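Local coordinates for protein S-adenosylmethionine decarboxylase proenzyme (Aquifex aeolicus, PDB 2III) that probably catalyses the decarboxylation of S-adenosylmethionine to S-adenosylmethioninamine, the propylamine donor used to make the polyamines spermidine and spermine, at residues I21-V24 and E25-R28. Residues are numbered along the deposited sequence; the frame is centred on the assembly and turned at random.
Sequences IDRV and EDIR. With MG (magnesium ion), chain B.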
ATOM      1  N   ILE A  21      18.852   2.036  -4.177  1.00 26.65           N
ATOM      2  CA  ILE A  21      17.693   1.155  -4.065  1.00 23.93           C
ATOM      3  C   ILE A  21      17.912  -0.303  -4.457  1.00 25.96           C
ATOM      4  O   ILE A  21      16.951  -0.995  -4.798  1.00 23.63           O
ATOM      5  CB  ILE A  21      16.545   1.697  -4.955  1.00 18.83           C
ATOM      6  CG1 ILE A  21      17.050   1.841  -6.395  1.00  8.07           C
ATOM      7  CG2 ILE A  21      16.056   3.053  -4.431  1.00 14.29           C
ATOM      8  CD1 ILE A  21      16.019   2.363  -7.403  1.00 14.15           C
ATOM      9  N   ASP A  22      19.148  -0.789  -4.401  1.00 27.62           N
ATOM     10  CA  ASP A  22      19.394  -2.169  -4.804  1.00 25.91           C
ATOM     11  C   ASP A  22      19.351  -3.232  -3.702  1.00 25.74           C
ATOM     12  O   ASP A  22      18.983  -4.379  -3.967  1.00 26.60           O
ATOM     13  CB  ASP A  22      20.720  -2.262  -5.586  1.00 22.71           C
ATOM     14  CG  ASP A  22      21.931  -1.818  -4.770  1.00 29.28           C
ATOM     15  OD1 ASP A  22      23.065  -2.006  -5.255  1.00 37.89           O
ATOM     16  OD2 ASP A  22      21.757  -1.282  -3.655  1.00 32.64           O
ATOM     17  N   ARG A  23      19.703  -2.870  -2.473  1.00 26.52           N
ATOM     18  CA  ARG A  23      19.694  -3.852  -1.390  1.00 29.02           C
ATOM     19  C   ARG A  23      18.681  -3.498  -0.293  1.00 28.88           C
ATOM     20  O   ARG A  23      18.206  -2.367  -0.220  1.00 26.65           O
ATOM     21  CB  ARG A  23      21.098  -3.969  -0.769  1.00 30.93           C
ATOM     22  CG  ARG A  23      22.258  -4.186  -1.758  1.00 31.13           C
ATOM     23  CD  ARG A  23      22.115  -5.460  -2.585  1.00 34.07           C
ATOM     24  NE  ARG A  23      22.197  -6.677  -1.780  1.00 46.96           N
ATOM     25  CZ  ARG A  23      21.918  -7.897  -2.238  1.00 52.45           C
ATOM     26  NH1 ARG A  23      21.539  -8.073  -3.499  1.00 50.70           N
ATOM     27  NH2 ARG A  23      22.009  -8.944  -1.429  1.00 52.69           N
ATOM     28  N   VAL A  24      18.342  -4.470   0.553  1.00 19.93           N
ATOM     29  CA  VAL A  24      17.416  -4.229   1.654  1.00 22.36           C
ATOM     30  C   VAL A  24      17.966  -3.169   2.613  1.00 29.31           C
ATOM     31  O   VAL A  24      17.227  -2.309   3.090  1.00 26.07           O
ATOM     32  CB  VAL A  24      17.146  -5.514   2.463  1.00 30.61           C
ATOM     33  CG1 VAL A  24      16.494  -5.159   3.806  1.00 22.83           C
ATOM     34  CG2 VAL A  24      16.229  -6.446   1.671  1.00 29.62           C
ATOM     35  N   GLU A  25      19.264  -3.238   2.893  1.00 30.05           N
ATOM     36  CA  GLU A  25      19.911  -2.283   3.789  1.00 36.56           C
ATOM     37  C   GLU A  25      19.506  -0.859   3.433  1.00 32.90           C
ATOM     38  O   GLU A  25      19.202  -0.056   4.315  1.00 31.28           O
ATOM     39  CB  GLU A  25      21.438  -2.398   3.691  1.00 42.25           C
ATOM     40  CG  GLU A  25      21.996  -3.747   4.092  1.00 58.02           C
ATOM     41  CD  GLU A  25      21.356  -4.889   3.324  1.00 69.58           C
ATOM     42  OE1 GLU A  25      21.326  -4.827   2.075  1.00 50.89           O
ATOM     43  OE2 GLU A  25      20.885  -5.849   3.971  1.00 75.84           O
ATOM     44  N   ASP A  26      19.517  -0.553   2.135  1.00 20.22           N
ATOM     45  CA  ASP A  26      19.162   0.780   1.653  1.00 26.05           C
ATOM     46  C   ASP A  26      17.702   1.137   1.995  1.00 24.75           C
ATOM     47  O   ASP A  26      17.427   2.199   2.553  1.00 23.23           O
ATOM     48  CB  ASP A  26      19.350   0.869   0.129  1.00 26.95           C
ATOM     49  CG  ASP A  26      20.700   0.344  -0.344  1.00 37.75           C
ATOM     50  OD1 ASP A  26      21.739   0.943   0.005  1.00 35.78           O
ATOM     51  OD2 ASP A  26      20.713  -0.669  -1.080  1.00 32.33           O
ATOM     52  N   ILE A  27      16.773   0.247   1.650  1.00 16.84           N
ATOM     53  CA  ILE A  27      15.350   0.483   1.898  1.00 29.58           C
ATOM     54  C   ILE A  27      15.066   0.640   3.386  1.00 34.93           C
ATOM     55  O   ILE A  27      14.321   1.539   3.792  1.00 23.12           O
ATOM     56  CB  ILE A  27      14.483  -0.670   1.325  1.00 27.06           C
ATOM     57  CG1 ILE A  27      14.654  -0.732  -0.190  1.00 28.55           C
ATOM     58  CG2 ILE A  27      13.023  -0.469   1.676  1.00 43.43           C
ATOM     59  CD1 ILE A  27      14.423   0.584  -0.875  1.00 25.35           C
ATOM     60  N   ARG A  28      15.677  -0.231   4.186  1.00 30.98           N
ATOM     61  CA  ARG A  28      15.518  -0.210   5.632  1.00 26.96           C
ATOM     62  C   ARG A  28      15.973   1.117   6.201  1.00 26.61           C
ATOM     63  O   ARG A  28      15.241   1.749   6.959  1.00 29.40           O
ATOM     64  CB  ARG A  28      16.311  -1.358   6.262  1.00 43.37           C
ATOM     65  CG  ARG A  28      16.478  -1.291   7.776  1.00 41.51           C
ATOM     66  CD  ARG A  28      16.790  -2.680   8.328  1.00 42.58           C
ATOM     67  NE  ARG A  28      15.563  -3.373   8.720  1.00 61.53           N
ATOM     68  CZ  ARG A  28      15.404  -4.691   8.716  1.00 57.98           C
ATOM     69  NH1 ARG A  28      16.396  -5.483   8.326  1.00 59.93           N
ATOM     70  NH2 ARG A  28      14.254  -5.219   9.116  1.00 52.44           N
TER
HETATM   71 MG    MG B 136      23.065   0.130  -2.381  1.00 13.86          MG
HETATM   72  O   HOH W   1      23.436  -0.772  -1.056  1.00 28.07           O
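Asp26 reaches back from the first turn of helix 24-37 to accept the backbone N-H of Arg23, the N-cap residue: one half of a capping box, supplied by the Asp26 side chain alone, at the start of a helix in this two-layer alpha/beta sandwich. The bond from Arg23 N to Asp26 OD2 is 2.8 Å, and the donor arrives nearly in line with the carboxylate C-O. With CG anti to the carbonyl carbon (chi1 -49°), the Asp26 carboxylate is turned toward the loop. A separate, weak backbone bond runs from Asp26 N to Arg23 O (3.2 Å).

The same carboxylate faces the magnesium site, completed by Asp19. Asp22 OD2 binds magnesium directly at 2.3 Å, whereas Asp26 OD1 and OD2 both stand 2.8 Å from the ion. Asp22 OD2 and Asp26 OD2, two acceptors, approach to 2.8 Å, a closeness the cation probably makes tolerable. Shortening Asp26 to an alanine removes the carboxylate, which is likely to leave the Arg23 N-H without this acceptor and the ion with less negative charge around it.

On the buried side of the helix, Ile27 packs on Ile68 and Thr70 of strand 65-71. Glu25, bent at chi2 (54°), folds back until its OE1 lies 3.0 Å from Arg23 CB. The regular helix bonding begins with Arg28 N to Val24 O, 2.8 Å and almost straight at 174°.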